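Long-range contact in putative exported protein (Bacteroides fragilis NCTC 9343, PDB 3IEE), which is of unknown function but is probably exported and held at the cell envelope as a lipoprotein: residues Val70-Pro81 / Leu93-Arg104. Sequence-based numbering, arbitrary orientation.
Sequences VVSKDSAIVLNP and LKQNYTGLFQAR. With EDO (1,2-ethanediol), chain G.
V78 lies over one face of the Y97 ring, a CH-pi contact in which CB stands 3.7 Å from the ring centroid and 15° off its normal. Both methyls of V78 also meet the ring, CG1 near the hydroxyl and CG2 near CD1 and CE1. The Y97 OH itself hydrogen-bonds S33 of helix 17-40, which should restrain the far end of the ring.

Further apolar contacts run along the helix. L79 sets CD2 3.7 Å from Y97 CB, while its CG and V78 CG2 come up to the edge of the F101 ring. P81 CB meets L93 CD1 at 3.9 Å, and P81 CD rests on K94 CG at 3.7 Å.

The polar link is at the other end. With CG of R104 anti to the backbone N (chi1 -177°) and the chain extended to NE, the guanidinium reaches V70 and donates from NH2 to V70 O at 2.8 Å. The approach lies in the carbonyl plane on a lone pair, but the N-H...O angle of 144° is bent and the oxygen sits tilted from the guanidinium plane. A water joins R104 NH1 to the same oxygen, so the guanidinium holds this carbonyl both directly and through solvent.

The geometry is that of a connecting loop with one short helical turn, 75-78, folded back along helix 87-119 in an all-helical domain.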
# COMPACT_ATOMS: atom_id res chain seq x y z
N VAL A 70 -14.08 -9.64 0.37
CA VAL A 70 -14.33 -9.81 -1.07
C VAL A 70 -13.56 -11.01 -1.66
O VAL A 70 -12.46 -11.35 -1.21
CB VAL A 70 -14.03 -8.52 -1.90
CG1 VAL A 70 -14.93 -7.35 -1.40
CG2 VAL A 70 -12.52 -8.15 -1.89
N VAL A 71 -14.14 -11.62 -2.67
CA VAL A 71 -13.51 -12.73 -3.38
C VAL A 71 -12.30 -12.19 -4.11
O VAL A 71 -12.34 -11.09 -4.70
CB VAL A 71 -14.47 -13.41 -4.43
CG1 VAL A 71 -14.94 -12.39 -5.49
CG2 VAL A 71 -13.81 -14.59 -5.10
N SER A 72 -11.23 -12.96 -4.06
CA SER A 72 -9.99 -12.64 -4.74
C SER A 72 -10.21 -12.53 -6.26
O SER A 72 -10.81 -13.45 -6.86
CB SER A 72 -8.96 -13.73 -4.44
OG SER A 72 -7.77 -13.55 -5.17
N LYS A 73 -9.73 -11.45 -6.87
CA LYS A 73 -9.77 -11.25 -8.33
C LYS A 73 -8.34 -11.31 -8.86
O LYS A 73 -7.40 -10.97 -8.13
CB LYS A 73 -10.37 -9.88 -8.68
CG LYS A 73 -11.84 -9.67 -8.21
CD LYS A 73 -12.20 -8.17 -8.26
CE LYS A 73 -13.41 -7.83 -7.35
NZ LYS A 73 -14.26 -6.75 -7.94
N ASP A 74 -8.17 -11.76 -10.10
CA ASP A 74 -6.86 -11.71 -10.78
C ASP A 74 -5.74 -12.49 -10.09
O ASP A 74 -4.54 -12.26 -10.36
CB ASP A 74 -6.44 -10.26 -11.06
CG ASP A 74 -7.21 -9.60 -12.19
OD1 ASP A 74 -7.79 -10.31 -13.06
OD2 ASP A 74 -7.18 -8.34 -12.24
N SER A 75 -6.12 -13.47 -9.26
CA SER A 75 -5.16 -14.38 -8.63
C SER A 75 -4.35 -15.14 -9.69
O SER A 75 -3.16 -15.39 -9.47
CB SER A 75 -5.84 -15.35 -7.66
OG SER A 75 -6.58 -16.36 -8.33
N ALA A 76 -4.96 -15.40 -10.86
CA ALA A 76 -4.29 -16.11 -11.99
C ALA A 76 -3.12 -15.28 -12.53
O ALA A 76 -2.10 -15.82 -12.97
CB ALA A 76 -5.29 -16.41 -13.13
N ILE A 77 -3.25 -13.97 -12.47
CA ILE A 77 -2.23 -13.12 -12.98
C ILE A 77 -1.13 -12.99 -11.94
O ILE A 77 0.05 -13.23 -12.23
CB ILE A 77 -2.81 -11.76 -13.37
CG1 ILE A 77 -3.91 -11.98 -14.43
CG2 ILE A 77 -1.71 -10.80 -13.86
CD1 ILE A 77 -4.65 -10.70 -14.86
N VAL A 78 -1.49 -12.62 -10.71
CA VAL A 78 -0.44 -12.28 -9.72
C VAL A 78 0.35 -13.51 -9.24
O VAL A 78 1.53 -13.41 -8.88
CB VAL A 78 -1.01 -11.48 -8.54
CG1 VAL A 78 -1.57 -10.14 -9.02
CG2 VAL A 78 -2.10 -12.27 -7.80
N LEU A 79 -0.28 -14.67 -9.25
CA LEU A 79 0.43 -15.89 -8.85
C LEU A 79 1.29 -16.43 -9.98
O LEU A 79 1.98 -17.42 -9.78
CB LEU A 79 -0.51 -16.99 -8.37
CG LEU A 79 -1.22 -16.70 -7.01
CD1 LEU A 79 -2.41 -17.69 -6.76
CD2 LEU A 79 -0.15 -16.77 -5.89
N ASN A 80 1.20 -15.83 -11.17
CA ASN A 80 1.96 -16.31 -12.32
C ASN A 80 2.78 -15.21 -12.98
O ASN A 80 2.59 -14.93 -14.15
CB ASN A 80 1.03 -17.02 -13.30
CG ASN A 80 0.42 -18.25 -12.70
OD1 ASN A 80 1.12 -19.25 -12.51
ND2 ASN A 80 -0.88 -18.18 -12.33
N PRO A 81 3.70 -14.59 -12.23
CA PRO A 81 4.49 -13.53 -12.85
C PRO A 81 5.25 -14.12 -14.04
O PRO A 81 5.72 -15.27 -13.98
CB PRO A 81 5.45 -13.08 -11.73
CG PRO A 81 5.56 -14.26 -10.83
CD PRO A 81 4.15 -14.86 -10.86
N LEU A 93 7.86 -13.25 -5.61
CA LEU A 93 6.47 -12.73 -5.81
C LEU A 93 5.41 -13.78 -5.50
O LEU A 93 4.49 -13.52 -4.73
CB LEU A 93 6.32 -12.19 -7.25
CG LEU A 93 7.09 -10.92 -7.54
CD1 LEU A 93 7.05 -10.71 -9.08
CD2 LEU A 93 6.50 -9.72 -6.78
N LYS A 94 5.54 -14.99 -6.07
CA LYS A 94 4.66 -16.09 -5.80
C LYS A 94 4.57 -16.41 -4.28
O LYS A 94 3.49 -16.60 -3.76
CB LYS A 94 5.05 -17.35 -6.59
CG LYS A 94 4.79 -17.18 -8.08
CD LYS A 94 5.06 -18.48 -8.88
CE LYS A 94 6.55 -18.77 -8.97
NZ LYS A 94 6.86 -20.10 -9.67
N GLN A 95 5.73 -16.41 -3.61
CA GLN A 95 5.80 -16.72 -2.18
C GLN A 95 5.04 -15.70 -1.34
O GLN A 95 4.30 -16.05 -0.44
CB GLN A 95 7.26 -16.70 -1.82
CG GLN A 95 7.70 -17.13 -0.49
CD GLN A 95 9.23 -17.02 -0.46
OE1 GLN A 95 9.93 -17.80 -1.13
NE2 GLN A 95 9.74 -15.99 0.23
N ASN A 96 5.25 -14.41 -1.65
CA ASN A 96 4.58 -13.34 -0.90
C ASN A 96 3.06 -13.36 -1.17
O ASN A 96 2.25 -13.21 -0.24
CB ASN A 96 5.23 -11.98 -1.22
CG ASN A 96 6.49 -11.69 -0.39
OD1 ASN A 96 6.42 -11.35 0.81
ND2 ASN A 96 7.63 -11.87 -1.01
N TYR A 97 2.65 -13.51 -2.42
CA TYR A 97 1.20 -13.61 -2.72
C TYR A 97 0.58 -14.82 -2.04
O TYR A 97 -0.52 -14.74 -1.47
CB TYR A 97 0.97 -13.63 -4.22
CG TYR A 97 0.81 -12.26 -4.81
CD1 TYR A 97 -0.27 -11.45 -4.46
CD2 TYR A 97 1.78 -11.73 -5.68
CE1 TYR A 97 -0.45 -10.19 -4.97
CE2 TYR A 97 1.61 -10.47 -6.21
CZ TYR A 97 0.50 -9.68 -5.86
OH TYR A 97 0.33 -8.43 -6.41
N THR A 98 1.27 -15.94 -2.12
CA THR A 98 0.76 -17.19 -1.52
C THR A 98 0.57 -16.99 -0.01
O THR A 98 -0.50 -17.33 0.55
CB THR A 98 1.64 -18.40 -1.85
OG1 THR A 98 1.62 -18.60 -3.27
CG2 THR A 98 1.12 -19.68 -1.15
N GLY A 99 1.58 -16.41 0.63
CA GLY A 99 1.54 -16.09 2.06
C GLY A 99 0.45 -15.12 2.43
O GLY A 99 -0.22 -15.27 3.47
N LEU A 100 0.25 -14.11 1.59
CA LEU A 100 -0.82 -13.16 1.79
C LEU A 100 -2.20 -13.82 1.74
O LEU A 100 -3.04 -13.62 2.65
CB LEU A 100 -0.73 -12.05 0.71
CG LEU A 100 -1.90 -11.05 0.72
CD1 LEU A 100 -2.18 -10.46 2.11
CD2 LEU A 100 -1.66 -9.97 -0.29
N PHE A 101 -2.43 -14.62 0.70
CA PHE A 101 -3.74 -15.23 0.52
C PHE A 101 -4.01 -16.19 1.70
O PHE A 101 -5.12 -16.25 2.20
CB PHE A 101 -3.88 -15.94 -0.83
CG PHE A 101 -3.97 -14.99 -2.02
CD1 PHE A 101 -4.93 -13.99 -2.08
CD2 PHE A 101 -3.14 -15.17 -3.12
CE1 PHE A 101 -5.00 -13.13 -3.21
CE2 PHE A 101 -3.21 -14.33 -4.21
CZ PHE A 101 -4.13 -13.31 -4.27
N GLN A 102 -2.96 -16.86 2.17
CA GLN A 102 -3.09 -17.81 3.31
C GLN A 102 -3.40 -17.06 4.61
O GLN A 102 -4.31 -17.45 5.34
CB GLN A 102 -1.83 -18.68 3.47
CG GLN A 102 -1.73 -19.83 2.44
CD GLN A 102 -0.51 -20.77 2.60
OE1 GLN A 102 0.15 -20.79 3.65
NE2 GLN A 102 -0.20 -21.54 1.55
N ALA A 103 -2.66 -15.97 4.87
CA ALA A 103 -2.90 -15.18 6.08
C ALA A 103 -4.29 -14.58 6.09
O ALA A 103 -4.95 -14.55 7.14
CB ALA A 103 -1.82 -14.11 6.29
N ARG A 104 -4.77 -14.16 4.92
CA ARG A 104 -6.07 -13.54 4.80
C ARG A 104 -7.19 -14.57 5.03
O ARG A 104 -8.15 -14.27 5.75
CB ARG A 104 -6.17 -12.89 3.42
CG ARG A 104 -7.44 -12.14 3.17
CD ARG A 104 -7.35 -11.39 1.84
NE ARG A 104 -8.59 -10.67 1.57
CZ ARG A 104 -9.67 -11.23 1.05
NH1 ARG A 104 -9.63 -12.50 0.70
NH2 ARG A 104 -10.75 -10.51 0.84
C1 EDO G . 8.27 -18.70 -11.92
O1 EDO G . 7.09 -19.45 -12.16
C2 EDO G . 9.54 -19.52 -12.02
O2 EDO G . 10.52 -18.98 -11.10
O HOH W 1 -11.90 -14.20 -0.05